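PDB 6VH5: prephenate dehydratase:Amino acid-binding ACT from Brucella abortus, which probably catalyses the decarboxylation and dehydration of prephenate to 3-phenylpyruvate in phenylalanine biosynthesis, and binds phenylalanine in its ACT domain. Local coordinates for residues A[106-111]-A[182-187]; A[26-31]-A[69-74]; A[133-138]-A[186-191]; A[215-220]-A[267-272]. All blocks are in the same frame, centred on the assembly; numbering follows the deposited sequence.

Contact 1: residues A[106-111]-A[182-187]; sequences HFQLMV and LEENVE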
loop_
_atom_site.group_PDB
_atom_site.type_symbol
_atom_site.label_atom_id
_atom_site.label_comp_id
_atom_site.label_asym_id
_atom_site.label_seq_id
_atom_site.Cartn_x
_atom_site.Cartn_y
_atom_site.Cartn_z
ATOM N N HIS A 106 12.066 -14.464 -2.601
ATOM C CA HIS A 106 12.332 -15.740 -1.948
ATOM C C HIS A 106 12.987 -15.510 -0.593
ATOM O O HIS A 106 13.752 -14.557 -0.408
ATOM C CB HIS A 106 13.220 -16.643 -2.814
ATOM C CG HIS A 106 12.571 -17.079 -4.089
ATOM N ND1 HIS A 106 11.369 -17.755 -4.119
ATOM C CD2 HIS A 106 12.936 -16.903 -5.382
ATOM C CE1 HIS A 106 11.034 -17.994 -5.374
ATOM N NE2 HIS A 106 11.966 -17.484 -6.160
ATOM N N PHE A 107 12.696 -16.413 0.345
ATOM C CA PHE A 107 13.255 -16.386 1.688
ATOM C C PHE A 107 14.200 -17.555 1.899
ATOM O O PHE A 107 13.892 -18.693 1.526
ATOM C CB PHE A 107 12.162 -16.455 2.752
ATOM C CG PHE A 107 11.490 -15.161 3.005
ATOM C CD1 PHE A 107 10.259 -14.892 2.449
ATOM C CD2 PHE A 107 12.103 -14.199 3.793
ATOM C CE1 PHE A 107 9.643 -13.688 2.677
ATOM C CE2 PHE A 107 11.492 -12.991 4.028
ATOM C CZ PHE A 107 10.260 -12.729 3.462
ATOM N N GLN A 108 15.329 -17.276 2.545
ATOM C CA GLN A 108 16.331 -18.283 2.858
ATOM C C GLN A 108 16.471 -18.399 4.368
ATOM O O GLN A 108 16.564 -17.383 5.065
ATOM C CB GLN A 108 17.680 -17.926 2.222
ATOM C CG GLN A 108 17.570 -17.346 0.814
ATOM C CD GLN A 108 17.071 -18.359 -0.202
ATOM O OE1 GLN A 108 16.993 -19.557 0.080
ATOM N NE2 GLN A 108 16.709 -17.878 -1.387
ATOM N N LEU A 109 16.485 -19.635 4.865
ATOM C CA LEU A 109 16.731 -19.905 6.278
ATOM C C LEU A 109 18.239 -19.939 6.476
ATOM O O LEU A 109 18.929 -20.817 5.947
ATOM C CB LEU A 109 16.066 -21.216 6.703
ATOM C CG LEU A 109 16.360 -21.791 8.095
ATOM C CD1 LEU A 109 15.804 -20.921 9.218
ATOM C CD2 LEU A 109 15.778 -23.202 8.186
ATOM N N MET A 110 18.761 -18.968 7.212
ATOM C CA MET A 110 20.197 -18.807 7.340
ATOM C C MET A 110 20.592 -18.835 8.808
ATOM O O MET A 110 19.845 -18.386 9.682
ATOM C CB MET A 110 20.677 -17.502 6.690
ATOM C CG MET A 110 19.876 -16.296 7.082
ATOM S SD MET A 110 20.318 -14.849 6.099
ATOM C CE MET A 110 19.617 -15.273 4.497
ATOM N N VAL A 111 21.789 -19.354 9.059
ATOM C CA VAL A 111 22.306 -19.556 10.407
ATOM C C VAL A 111 23.792 -19.218 10.422
ATOM O O VAL A 111 24.413 -18.981 9.384
ATOM C CB VAL A 111 22.083 -21.001 10.901
ATOM C CG1 VAL A 111 20.591 -21.293 11.059
ATOM C CG2 VAL A 111 22.730 -21.993 9.939
ATOM N N LEU A 182 20.881 -22.749 5.511
ATOM C CA LEU A 182 20.549 -24.115 5.887
ATOM C C LEU A 182 19.538 -24.720 4.920
ATOM O O LEU A 182 19.672 -25.883 4.526
ATOM C CB LEU A 182 20.009 -24.117 7.310
ATOM C CG LEU A 182 19.887 -25.407 8.095
ATOM C CD1 LEU A 182 21.164 -26.238 8.010
ATOM C CD2 LEU A 182 19.577 -25.018 9.516
ATOM N N GLU A 183 18.516 -23.950 4.531
ATOM C CA GLU A 183 17.508 -24.397 3.581
ATOM C C GLU A 183 17.152 -23.246 2.645
ATOM O O GLU A 183 17.141 -22.078 3.041
ATOM C CB GLU A 183 16.249 -24.934 4.286
ATOM C CG GLU A 183 15.445 -25.923 3.455
ATOM C CD GLU A 183 14.205 -26.446 4.173
ATOM O OE1 GLU A 183 13.121 -26.502 3.548
ATOM O OE2 GLU A 183 14.310 -26.779 5.374
ATOM N N GLU A 184 16.834 -23.598 1.404
ATOM C CA GLU A 184 16.614 -22.633 0.340
ATOM C C GLU A 184 15.128 -22.486 0.071
ATOM O O GLU A 184 14.381 -23.458 0.171
ATOM C CB GLU A 184 17.320 -23.068 -0.944
ATOM C CG GLU A 184 18.787 -22.692 -0.997
ATOM C CD GLU A 184 19.467 -23.176 -2.261
ATOM O OE1 GLU A 184 18.815 -23.883 -3.062
ATOM O OE2 GLU A 184 20.658 -22.852 -2.450
ATOM N N ASN A 185 14.704 -21.260 -0.243
ATOM C CA ASN A 185 13.352 -20.980 -0.746
ATOM C C ASN A 185 12.277 -21.610 0.139
ATOM O O ASN A 185 11.471 -22.430 -0.303
ATOM C CB ASN A 185 13.206 -21.450 -2.198
ATOM C CG ASN A 185 14.055 -20.645 -3.154
ATOM O OD1 ASN A 185 14.529 -19.554 -2.815
ATOM N ND2 ASN A 185 14.273 -21.185 -4.349
ATOM N N VAL A 186 12.295 -21.227 1.420
ATOM C CA VAL A 186 11.487 -21.918 2.418
ATOM C C VAL A 186 10.097 -21.317 2.587
ATOM O O VAL A 186 9.330 -21.796 3.436
ATOM C CB VAL A 186 12.208 -21.907 3.780
ATOM C CG1 VAL A 186 13.613 -22.465 3.637
ATOM C CG2 VAL A 186 12.223 -20.503 4.354
ATOM N N GLU A 187 9.736 -20.311 1.792
ATOM C CA GLU A 187 8.447 -19.648 1.940
ATOM C C GLU A 187 7.290 -20.584 1.589
ATOM O O GLU A 187 7.425 -21.525 0.797
ATOM C CB GLU A 187 8.384 -18.382 1.070
ATOM C CG GLU A 187 8.418 -18.635 -0.430
ATOM C CD GLU A 187 9.831 -18.760 -0.992
ATOM O OE1 GLU A 187 9.965 -18.949 -2.226
ATOM O OE2 GLU A 187 10.802 -18.664 -0.204
#
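Glu187 reaches across to both His106 and Phe107. Its CB lies at the edge of the Phe107 ring, 4.2 Å from Phe107 CD1. CG sits between the backbone N and the carbonyl carbon (chi1 66°), and the chain bends again at chi2. The carboxylate is thereby turned back to the other segment. OE1 takes the ring N-H of His106, with ND1 to Glu187 OE1 at 2.6 Å, on its syn side but tilted from the carboxylate plane, and close to the imidazole plane. Glu187 OE2 accepts Phe107 N at 3.0 Å, from above the carboxylate plane. One carboxylate thus fixes both ring and main chain. Asn185 CG lies over one face of the same imidazole, offset toward its rim. Asn185 OD1 receives Gln108 NE2 at 3.1 Å, while Gln108 OE1 accepts Asn185 N at 2.9 Å. These amides lie side by side, their planes 45° apart. Further along, Leu109 N bonds Glu183 O at 3.1 Å. Leu109 O takes Leu182 N at 2.8 Å and, weakly, Glu183 N. Leu182 and Glu183 both face Leu109, a classic beta bulge. Here edge strand 180-183 pairs antiparallel with strand 108-111 in a mixed sheet, consistent with a type 2 periplasmic-binding-protein-like fold.

Contact 2: residues A[26-31]-A[69-74]; sequences RISFQG and DLAMIP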
loop_
_atom_site.group_PDB
_atom_site.type_symbol
_atom_site.label_atom_id
_atom_site.label_comp_id
_atom_site.label_asym_id
_atom_site.label_seq_id
_atom_site.Cartn_x
_atom_site.Cartn_y
_atom_site.Cartn_z
ATOM N N ARG A 26 25.330 6.479 -7.351
ATOM C CA ARG A 26 24.574 5.889 -6.253
ATOM C C ARG A 26 23.117 5.717 -6.667
ATOM O O ARG A 26 22.562 6.555 -7.386
ATOM C CB ARG A 26 24.656 6.760 -4.996
ATOM C CG ARG A 26 26.072 6.937 -4.438
ATOM C CD ARG A 26 26.544 5.668 -3.770
ATOM N NE ARG A 26 26.648 5.833 -2.325
ATOM C CZ ARG A 26 26.504 4.848 -1.450
ATOM N NH1 ARG A 26 26.245 3.620 -1.869
ATOM N NH2 ARG A 26 26.612 5.094 -0.155
ATOM N N ILE A 27 22.503 4.631 -6.214
ATOM C CA ILE A 27 21.085 4.385 -6.419
ATOM C C ILE A 27 20.442 4.144 -5.062
ATOM O O ILE A 27 20.791 3.183 -4.362
ATOM C CB ILE A 27 20.828 3.210 -7.376
ATOM C CG1 ILE A 27 19.337 2.847 -7.365
ATOM C CG2 ILE A 27 21.738 2.035 -7.065
ATOM C CD1 ILE A 27 18.884 2.059 -8.581
ATOM N N SER A 28 19.515 5.019 -4.681
ATOM C CA SER A 28 18.894 4.904 -3.370
ATOM C C SER A 28 17.828 3.814 -3.348
ATOM O O SER A 28 17.140 3.560 -4.342
ATOM C CB SER A 28 18.280 6.237 -2.955
ATOM O OG SER A 28 17.326 6.673 -3.903
ATOM N N PHE A 29 17.690 3.172 -2.190
ATOM C CA PHE A 29 16.598 2.237 -1.958
ATOM C C PHE A 29 16.179 2.338 -0.499
ATOM O O PHE A 29 16.965 2.739 0.366
ATOM C CB PHE A 29 17.004 0.797 -2.299
ATOM C CG PHE A 29 18.007 0.201 -1.332
ATOM C CD1 PHE A 29 17.588 -0.581 -0.263
ATOM C CD2 PHE A 29 19.368 0.430 -1.489
ATOM C CE1 PHE A 29 18.510 -1.125 0.633
ATOM C CE2 PHE A 29 20.292 -0.113 -0.602
ATOM C CZ PHE A 29 19.862 -0.894 0.459
ATOM N N GLN A 30 14.943 1.928 -0.222
ATOM C CA GLN A 30 14.433 1.899 1.141
ATOM C C GLN A 30 14.758 0.546 1.761
ATOM O O GLN A 30 14.402 -0.498 1.202
ATOM C CB GLN A 30 12.923 2.152 1.166
ATOM C CG GLN A 30 12.284 2.216 2.559
ATOM C CD GLN A 30 12.067 0.830 3.198
ATOM O OE1 GLN A 30 11.714 -0.135 2.520
ATOM N NE2 GLN A 30 12.297 0.739 4.508
ATOM N N GLY A 31 15.425 0.571 2.925
ATOM C CA GLY A 31 15.715 -0.586 3.742
ATOM C C GLY A 31 17.171 -0.631 4.174
ATOM O O GLY A 31 17.922 0.345 4.054
ATOM N N ASP A 69 21.801 9.185 -8.088
ATOM C CA ASP A 69 21.371 9.418 -9.461
ATOM C C ASP A 69 19.995 8.821 -9.732
ATOM O O ASP A 69 19.215 9.404 -10.493
ATOM C CB ASP A 69 22.392 8.822 -10.427
ATOM C CG ASP A 69 23.783 9.378 -10.221
ATOM O OD1 ASP A 69 23.911 10.452 -9.594
ATOM O OD2 ASP A 69 24.746 8.725 -10.672
ATOM N N LEU A 70 19.667 7.695 -9.096
ATOM C CA LEU A 70 18.419 6.984 -9.336
ATOM C C LEU A 70 17.885 6.446 -8.016
ATOM O O LEU A 70 18.626 6.291 -7.038
ATOM C CB LEU A 70 18.596 5.804 -10.307
ATOM C CG LEU A 70 19.200 5.990 -11.697
ATOM C CD1 LEU A 70 19.483 4.621 -12.330
ATOM C CD2 LEU A 70 18.269 6.816 -12.569
ATOM N N ALA A 71 16.599 6.094 -8.017
ATOM C CA ALA A 71 15.976 5.459 -6.864
ATOM C C ALA A 71 15.213 4.223 -7.315
ATOM O O ALA A 71 14.528 4.247 -8.346
ATOM C CB ALA A 71 15.027 6.421 -6.132
ATOM N N MET A 72 15.325 3.149 -6.524
ATOM C CA MET A 72 14.675 1.873 -6.811
ATOM C C MET A 72 13.532 1.688 -5.817
ATOM O O MET A 72 13.769 1.380 -4.643
ATOM C CB MET A 72 15.681 0.726 -6.734
ATOM C CG MET A 72 15.100 -0.649 -7.041
ATOM S SD MET A 72 14.786 -1.021 -8.790
ATOM C CE MET A 72 16.451 -1.262 -9.403
ATOM N N ILE A 73 12.300 1.839 -6.295
ATOM C CA ILE A 73 11.118 1.933 -5.447
ATOM C C ILE A 73 10.158 0.801 -5.787
ATOM O O ILE A 73 9.774 0.647 -6.947
ATOM C CB ILE A 73 10.402 3.285 -5.598
ATOM C CG1 ILE A 73 11.370 4.443 -5.313
ATOM C CG2 ILE A 73 9.149 3.306 -4.723
ATOM C CD1 ILE A 73 12.015 4.390 -3.950
ATOM N N PRO A 74 9.750 -0.016 -4.818
ATOM C CA PRO A 74 8.717 -1.024 -5.083
ATOM C C PRO A 74 7.332 -0.398 -5.114
ATOM O O PRO A 74 7.005 0.471 -4.302
ATOM C CB PRO A 74 8.859 -1.988 -3.896
ATOM C CG PRO A 74 9.408 -1.142 -2.796
ATOM C CD PRO A 74 10.321 -0.143 -3.463
HETATM O O HOH W 1 13.211 0.948 -1.862
#
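Ile27 turns CG1 anti to its backbone N (chi1 170°) and continues extended, which carries CD1 over to Leu70 and Met72. Met72 also has CG anti to N (chi1 -179°), then bends at chi2 and chi3, bringing Met72 CE to 4.2 Å from Ile27 CD1. The two strands, 26-30 and 70-74, run parallel and adjacent in a mixed sheet. The chain links them by beta-alpha-beta crossovers, through helix 36-44, strand 49-53 and helix 56-64, consistent with a periplasmic-binding-protein-like domain. Strand 49-53 lies on the other side of strand 26-30. Ile27 CD1 comes within 3.9 Å of Met72 CB and 4.1 Å of Leu70 CB. The side chains cross at a slant on the sheet face covered by helix 36-44, where Cys41 touches both Ile27 and Met72. Ser28 and Ala71 point to the opposite face, toward helix 56-64. The hydroxyl of Ser28 is hydrogen-bonded to Ala59 O, so this polar group in the buried layer has a partner.

The backbone ladder alternates. Asp69 N donates to Arg26 O at 2.8 Å, and Ser28 N donates to Leu70 O, also at 2.8 Å. Met72 N donates to Ser28 O at 2.9 Å. Beyond this the strands diverge, and a water takes over. It accepts from Gln30 N at 2.6 Å and donates to Met72 O at 2.9 Å.

Contact 3: residues A[133-138]-A[186-191]; sequences CRNVIR and VEDSEN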
loop_
_atom_site.group_PDB
_atom_site.type_symbol
_atom_site.label_atom_id
_atom_site.label_comp_id
_atom_site.label_asym_id
_atom_site.label_seq_id
_atom_site.Cartn_x
_atom_site.Cartn_y
_atom_site.Cartn_z
ATOM N N CYS A 133 6.129 -17.694 6.160
ATOM C CA CYS A 133 6.996 -18.849 6.323
ATOM C C CYS A 133 6.541 -19.692 7.500
ATOM O O CYS A 133 7.356 -20.273 8.221
ATOM C CB CYS A 133 8.445 -18.405 6.519
ATOM S SG CYS A 133 9.160 -17.535 5.109
ATOM N N ARG A 134 5.227 -19.797 7.698
ATOM C CA ARG A 134 4.727 -20.495 8.878
ATOM C C ARG A 134 5.056 -21.981 8.837
ATOM O O ARG A 134 5.364 -22.568 9.883
ATOM C CB ARG A 134 3.215 -20.293 9.013
ATOM C CG ARG A 134 2.815 -18.959 9.638
ATOM C CD ARG A 134 1.304 -18.819 9.740
ATOM N NE ARG A 134 0.685 -18.687 8.426
ATOM C CZ ARG A 134 0.372 -17.524 7.859
ATOM N NH1 ARG A 134 0.623 -16.384 8.491
ATOM N NH2 ARG A 134 -0.183 -17.493 6.652
ATOM N N ASN A 135 5.072 -22.580 7.639
ATOM C CA ASN A 135 5.241 -24.025 7.526
ATOM C C ASN A 135 6.580 -24.486 8.098
ATOM O O ASN A 135 6.628 -25.464 8.859
ATOM C CB ASN A 135 5.096 -24.466 6.070
ATOM C CG ASN A 135 3.641 -24.481 5.598
ATOM O OD1 ASN A 135 2.701 -24.497 6.404
ATOM N ND2 ASN A 135 3.454 -24.459 4.279
ATOM N N VAL A 136 7.681 -23.818 7.731
ATOM C CA VAL A 136 8.998 -24.234 8.224
ATOM C C VAL A 136 9.190 -23.906 9.695
ATOM O O VAL A 136 10.038 -24.519 10.353
ATOM C CB VAL A 136 10.160 -23.613 7.428
ATOM C CG1 VAL A 136 10.111 -24.075 5.978
ATOM C CG2 VAL A 136 10.136 -22.105 7.545
ATOM N N ILE A 137 8.457 -22.933 10.231
ATOM C CA ILE A 137 8.514 -22.714 11.672
ATOM C C ILE A 137 7.773 -23.833 12.397
ATOM O O ILE A 137 8.228 -24.327 13.437
ATOM C CB ILE A 137 7.958 -21.326 12.033
ATOM C CG1 ILE A 137 8.935 -20.227 11.573
ATOM C CG2 ILE A 137 7.672 -21.238 13.527
ATOM C CD1 ILE A 137 8.390 -18.832 11.682
ATOM N N ARG A 138 6.652 -24.285 11.830
ATOM C CA ARG A 138 5.838 -25.310 12.473
ATOM C C ARG A 138 6.428 -26.702 12.275
ATOM O O ARG A 138 6.439 -27.510 13.211
ATOM C CB ARG A 138 4.407 -25.267 11.922
ATOM C CG ARG A 138 3.508 -26.376 12.464
ATOM C CD ARG A 138 2.214 -26.597 11.656
ATOM N NE ARG A 138 2.457 -27.233 10.361
ATOM C CZ ARG A 138 2.417 -26.597 9.191
ATOM N NH1 ARG A 138 2.128 -25.301 9.144
ATOM N NH2 ARG A 138 2.659 -27.258 8.064
ATOM N N VAL A 186 12.295 -21.227 1.420
ATOM C CA VAL A 186 11.487 -21.918 2.418
ATOM C C VAL A 186 10.097 -21.317 2.587
ATOM O O VAL A 186 9.330 -21.796 3.436
ATOM C CB VAL A 186 12.208 -21.907 3.780
ATOM C CG1 VAL A 186 13.613 -22.465 3.637
ATOM C CG2 VAL A 186 12.223 -20.503 4.354
ATOM N N GLU A 187 9.736 -20.311 1.792
ATOM C CA GLU A 187 8.447 -19.648 1.940
ATOM C C GLU A 187 7.290 -20.584 1.589
ATOM O O GLU A 187 7.425 -21.525 0.797
ATOM C CB GLU A 187 8.384 -18.382 1.070
ATOM C CG GLU A 187 8.418 -18.635 -0.430
ATOM C CD GLU A 187 9.831 -18.760 -0.992
ATOM O OE1 GLU A 187 9.965 -18.949 -2.226
ATOM O OE2 GLU A 187 10.802 -18.664 -0.204
ATOM N N ASP A 188 6.144 -20.318 2.218
ATOM C CA ASP A 188 4.933 -21.109 2.043
ATOM C C ASP A 188 4.439 -21.076 0.603
ATOM O O ASP A 188 4.455 -22.098 -0.091
ATOM C CB ASP A 188 3.837 -20.598 2.986
ATOM C CG ASP A 188 4.165 -20.841 4.456
ATOM O OD1 ASP A 188 3.561 -20.177 5.328
ATOM O OD2 ASP A 188 5.065 -21.662 4.743
ATOM N N SER A 189 4.033 -19.901 0.136
ATOM C CA SER A 189 3.456 -19.762 -1.192
ATOM C C SER A 189 4.543 -19.387 -2.185
ATOM O O SER A 189 5.506 -18.693 -1.853
ATOM C CB SER A 189 2.351 -18.702 -1.213
ATOM O OG SER A 189 2.200 -18.074 0.049
ATOM N N GLU A 190 4.371 -19.836 -3.414
ATOM C CA GLU A 190 5.281 -19.441 -4.467
ATOM C C GLU A 190 4.672 -18.277 -5.233
ATOM O O GLU A 190 3.594 -17.778 -4.902
ATOM C CB GLU A 190 5.600 -20.631 -5.370
ATOM C CG GLU A 190 4.425 -21.503 -5.739
ATOM C CD GLU A 190 4.886 -22.817 -6.333
ATOM O OE1 GLU A 190 4.217 -23.338 -7.251
ATOM O OE2 GLU A 190 5.943 -23.316 -5.881
ATOM N N ASN A 191 5.397 -17.809 -6.242
ATOM C CA ASN A 191 4.922 -16.715 -7.095
ATOM C C ASN A 191 4.700 -15.425 -6.310
ATOM O O ASN A 191 3.679 -14.751 -6.445
ATOM C CB ASN A 191 3.657 -17.131 -7.850
ATOM C CG ASN A 191 3.980 -17.809 -9.139
ATOM O OD1 ASN A 191 3.788 -19.014 -9.285
ATOM N ND2 ASN A 191 4.514 -17.041 -10.089
#
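Cys133 meets Glu187 through its sulfur, with SG 3.9 Å from Glu187 CA. The same sulfur touches Val186 CG2 more loosely. Cys133 holds the N-cap position of helix 134-139, but the groups that cap the helix come from the other segment. Next in sequence, Arg134 offers its backbone N to Asp188 OD1 at 2.9 Å. Its guanidinium is near the same carboxylate, yet no N-H points at the oxygen, so charge alone can act there. Asn135 gives its backbone N to Asp188 OD2 at 3.0 Å, the straighter of the two bonds (155°). Each oxygen is met on its syn side, somewhat out of the carboxylate plane, and this two-point grip should fix the rotation of the carboxylate. Asp188 has CG beside its own backbone N (chi1 -67°), which directs both oxygens at the start of the helix. Asn135 CB lies 3.1 Å from Asp188 OD2. Asn135 OD1 is held end-on by Arg138 NH1 and NH2. Val136 then turns inward. Its CG1 lies 3.7 Å from Val186 CB and 3.5 Å from Val186 O, and the two valine side chains cross at about a right angle. Leu168 of strand 165-169 extends this apolar patch. The negative carboxylate probably interacts favourably with the helix dipole. This is helix N-terminal capping by an aspartate distant in sequence, here from the loop between strands 180-183 and 193-200.

Contact 4: residues A[215-220]-A[267-272]; sequences IVTTFV and GHPEER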
loop_
_atom_site.group_PDB
_atom_site.type_symbol
_atom_site.label_atom_id
_atom_site.label_comp_id
_atom_site.label_asym_id
_atom_site.label_seq_id
_atom_site.Cartn_x
_atom_site.Cartn_y
_atom_site.Cartn_z
ATOM N N ILE A 215 7.619 -0.960 -24.658
ATOM C CA ILE A 215 7.692 0.389 -24.120
ATOM C C ILE A 215 6.471 0.624 -23.240
ATOM O O ILE A 215 5.352 0.239 -23.598
ATOM C CB ILE A 215 7.753 1.439 -25.247
ATOM C CG1 ILE A 215 8.910 1.136 -26.202
ATOM C CG2 ILE A 215 7.865 2.839 -24.668
ATOM C CD1 ILE A 215 10.264 1.421 -25.625
ATOM N N VAL A 216 6.681 1.260 -22.091
ATOM C CA VAL A 216 5.599 1.582 -21.166
ATOM C C VAL A 216 5.527 3.091 -21.012
ATOM O O VAL A 216 6.556 3.761 -20.879
ATOM C CB VAL A 216 5.790 0.912 -19.793
ATOM C CG1 VAL A 216 4.644 1.290 -18.859
ATOM C CG2 VAL A 216 5.904 -0.598 -19.957
ATOM N N THR A 217 4.314 3.626 -21.046
ATOM C CA THR A 217 4.074 5.023 -20.737
ATOM C C THR A 217 3.166 5.080 -19.521
ATOM O O THR A 217 2.116 4.431 -19.495
ATOM C CB THR A 217 3.460 5.783 -21.925
ATOM O OG1 THR A 217 4.441 5.906 -22.961
ATOM C CG2 THR A 217 3.029 7.186 -21.500
ATOM N N THR A 218 3.597 5.813 -18.505
ATOM C CA THR A 218 2.839 5.970 -17.276
ATOM C C THR A 218 2.392 7.418 -17.187
ATOM O O THR A 218 3.186 8.325 -17.448
ATOM C CB THR A 218 3.674 5.581 -16.046
ATOM O OG1 THR A 218 3.959 4.173 -16.066
ATOM C CG2 THR A 218 2.926 5.922 -14.762
ATOM N N PHE A 219 1.121 7.627 -16.858
ATOM C CA PHE A 219 0.586 8.974 -16.780
ATOM C C PHE A 219 -0.538 9.024 -15.756
ATOM O O PHE A 219 -1.104 8.000 -15.369
ATOM C CB PHE A 219 0.079 9.454 -18.151
ATOM C CG PHE A 219 -1.007 8.585 -18.746
ATOM C CD1 PHE A 219 -2.345 8.888 -18.553
ATOM C CD2 PHE A 219 -0.684 7.474 -19.509
ATOM C CE1 PHE A 219 -3.344 8.096 -19.116
ATOM C CE2 PHE A 219 -1.669 6.677 -20.060
ATOM C CZ PHE A 219 -3.006 6.989 -19.865
ATOM N N VAL A 220 -0.858 10.245 -15.333
ATOM C CA VAL A 220 -2.013 10.519 -14.491
ATOM C C VAL A 220 -2.930 11.467 -15.253
ATOM O O VAL A 220 -2.492 12.230 -16.116
ATOM C CB VAL A 220 -1.632 11.113 -13.117
ATOM C CG1 VAL A 220 -0.922 10.076 -12.276
ATOM C CG2 VAL A 220 -0.754 12.369 -13.281
ATOM N N GLY A 267 2.956 1.276 -25.025
ATOM C CA GLY A 267 3.036 2.132 -26.184
ATOM C C GLY A 267 3.917 3.326 -25.902
ATOM O O GLY A 267 4.227 3.656 -24.754
ATOM N N HIS A 268 4.354 3.963 -26.984
ATOM C CA HIS A 268 5.177 5.156 -27.018
ATOM C C HIS A 268 4.362 6.345 -27.519
ATOM O O HIS A 268 3.569 6.192 -28.454
ATOM C CB HIS A 268 6.388 4.938 -27.928
ATOM C CG HIS A 268 7.425 6.008 -27.817
ATOM N ND1 HIS A 268 7.252 7.269 -28.341
ATOM C CD2 HIS A 268 8.640 6.009 -27.219
ATOM C CE1 HIS A 268 8.325 7.998 -28.085
ATOM N NE2 HIS A 268 9.181 7.253 -27.409
ATOM N N PRO A 269 4.519 7.530 -26.919
ATOM C CA PRO A 269 3.663 8.674 -27.300
ATOM C C PRO A 269 3.779 9.107 -28.758
ATOM O O PRO A 269 2.883 9.808 -29.251
ATOM C CB PRO A 269 4.136 9.791 -26.355
ATOM C CG PRO A 269 4.718 9.074 -25.188
ATOM C CD PRO A 269 5.369 7.842 -25.757
ATOM N N GLU A 270 4.861 8.754 -29.448
ATOM C CA GLU A 270 5.028 9.095 -30.853
ATOM C C GLU A 270 4.413 8.076 -31.812
ATOM O O GLU A 270 4.303 8.367 -33.010
ATOM C CB GLU A 270 6.517 9.292 -31.147
ATOM C CG GLU A 270 6.959 10.732 -30.899
ATOM C CD GLU A 270 8.390 10.853 -30.421
ATOM O OE1 GLU A 270 9.260 10.111 -30.920
ATOM O OE2 GLU A 270 8.631 11.686 -29.523
ATOM N N GLU A 271 4.008 6.902 -31.337
ATOM C CA GLU A 271 3.264 5.992 -32.200
ATOM C C GLU A 271 1.903 6.589 -32.508
ATOM O O GLU A 271 1.225 7.104 -31.615
ATOM C CB GLU A 271 3.091 4.617 -31.548
ATOM C CG GLU A 271 4.334 3.741 -31.594
ATOM C CD GLU A 271 4.198 2.475 -30.759
ATOM O OE1 GLU A 271 3.528 1.521 -31.216
ATOM O OE2 GLU A 271 4.755 2.447 -29.644
ATOM N N ARG A 272 1.481 6.461 -33.769
ATOM C CA ARG A 272 0.238 7.097 -34.193
ATOM C C ARG A 272 -0.931 6.657 -33.326
ATOM O O ARG A 272 -1.738 7.488 -32.889
ATOM C CB ARG A 272 -0.043 6.775 -35.656
ATOM C CG ARG A 272 -1.206 7.558 -36.215
ATOM C CD ARG A 272 -1.045 9.036 -35.889
ATOM N NE ARG A 272 -1.992 9.884 -36.610
ATOM C CZ ARG A 272 -2.265 11.143 -36.275
ATOM N NH1 ARG A 272 -1.667 11.689 -35.220
ATOM N NH2 ARG A 272 -3.140 11.852 -36.981
#
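Thr217 gives its hydroxyl to Gly267 O, with OG1 to Gly267 O at 2.9 Å. With OG1 anti to its own carbonyl carbon (chi1 -69°), the hydroxyl points at the loop and also comes 3.5 Å from Pro269 CD. Gly267 N returns a bond to Ile215 O at 3.0 Å. That bond is bent (135°), and the donor stands above the carbonyl plane. Gly267 is therefore held at both its N and its O. Beside it, Ile215 CG2 packs 3.7 Å from Gly267 O and 4.1 Å from His268 CD2. The side chains of Ile215 and His268 run alongside each other. Strand 215-224 is an inner strand of the four-stranded antiparallel sheet of the ACT domain, which has the ferredoxin-like beta-alpha-beta-beta-alpha-beta order. Residues 267-272 lead from its neighbour, strand 258-266, into helix 272-283. A second shell shapes this connection. Residues His268 to Glu271 form a type I turn. Glu270 N donates to His268 ND1 at 3.0 Å, nearly straight (170°) and close to the ring plane. The other ring nitrogen, NE2, is hydrogen-bonded to Ala206 O. His268 N donates to OE2 of Glu271, the helix N-cap residue, at 3.1 Å from above the carboxylate plane.

How the contacts relate
Contacts 1 and 3 adjoin, with centres about 9 Å apart, and share Val186 and Glu187. In this stretch Glu187 turns to His106 and Phe107, just before strand 108-111, and the next residue, Asp188, to helix 134-139. Phe107 and Cys133 pack together between them. Both are partly buried and rely on carboxylates that accept backbone N-H groups. Contact 2 is a buried parallel strand pair in the other sheet of the same domain, its centre about 25 Å from that of contact 1. It depends on main-chain bonds and apolar side chains. Contact 4 is also buried but belongs to the ACT domain, about 40 Å from contact 1 between centres. There a threonine hydroxyl and a glycine backbone join strand to loop.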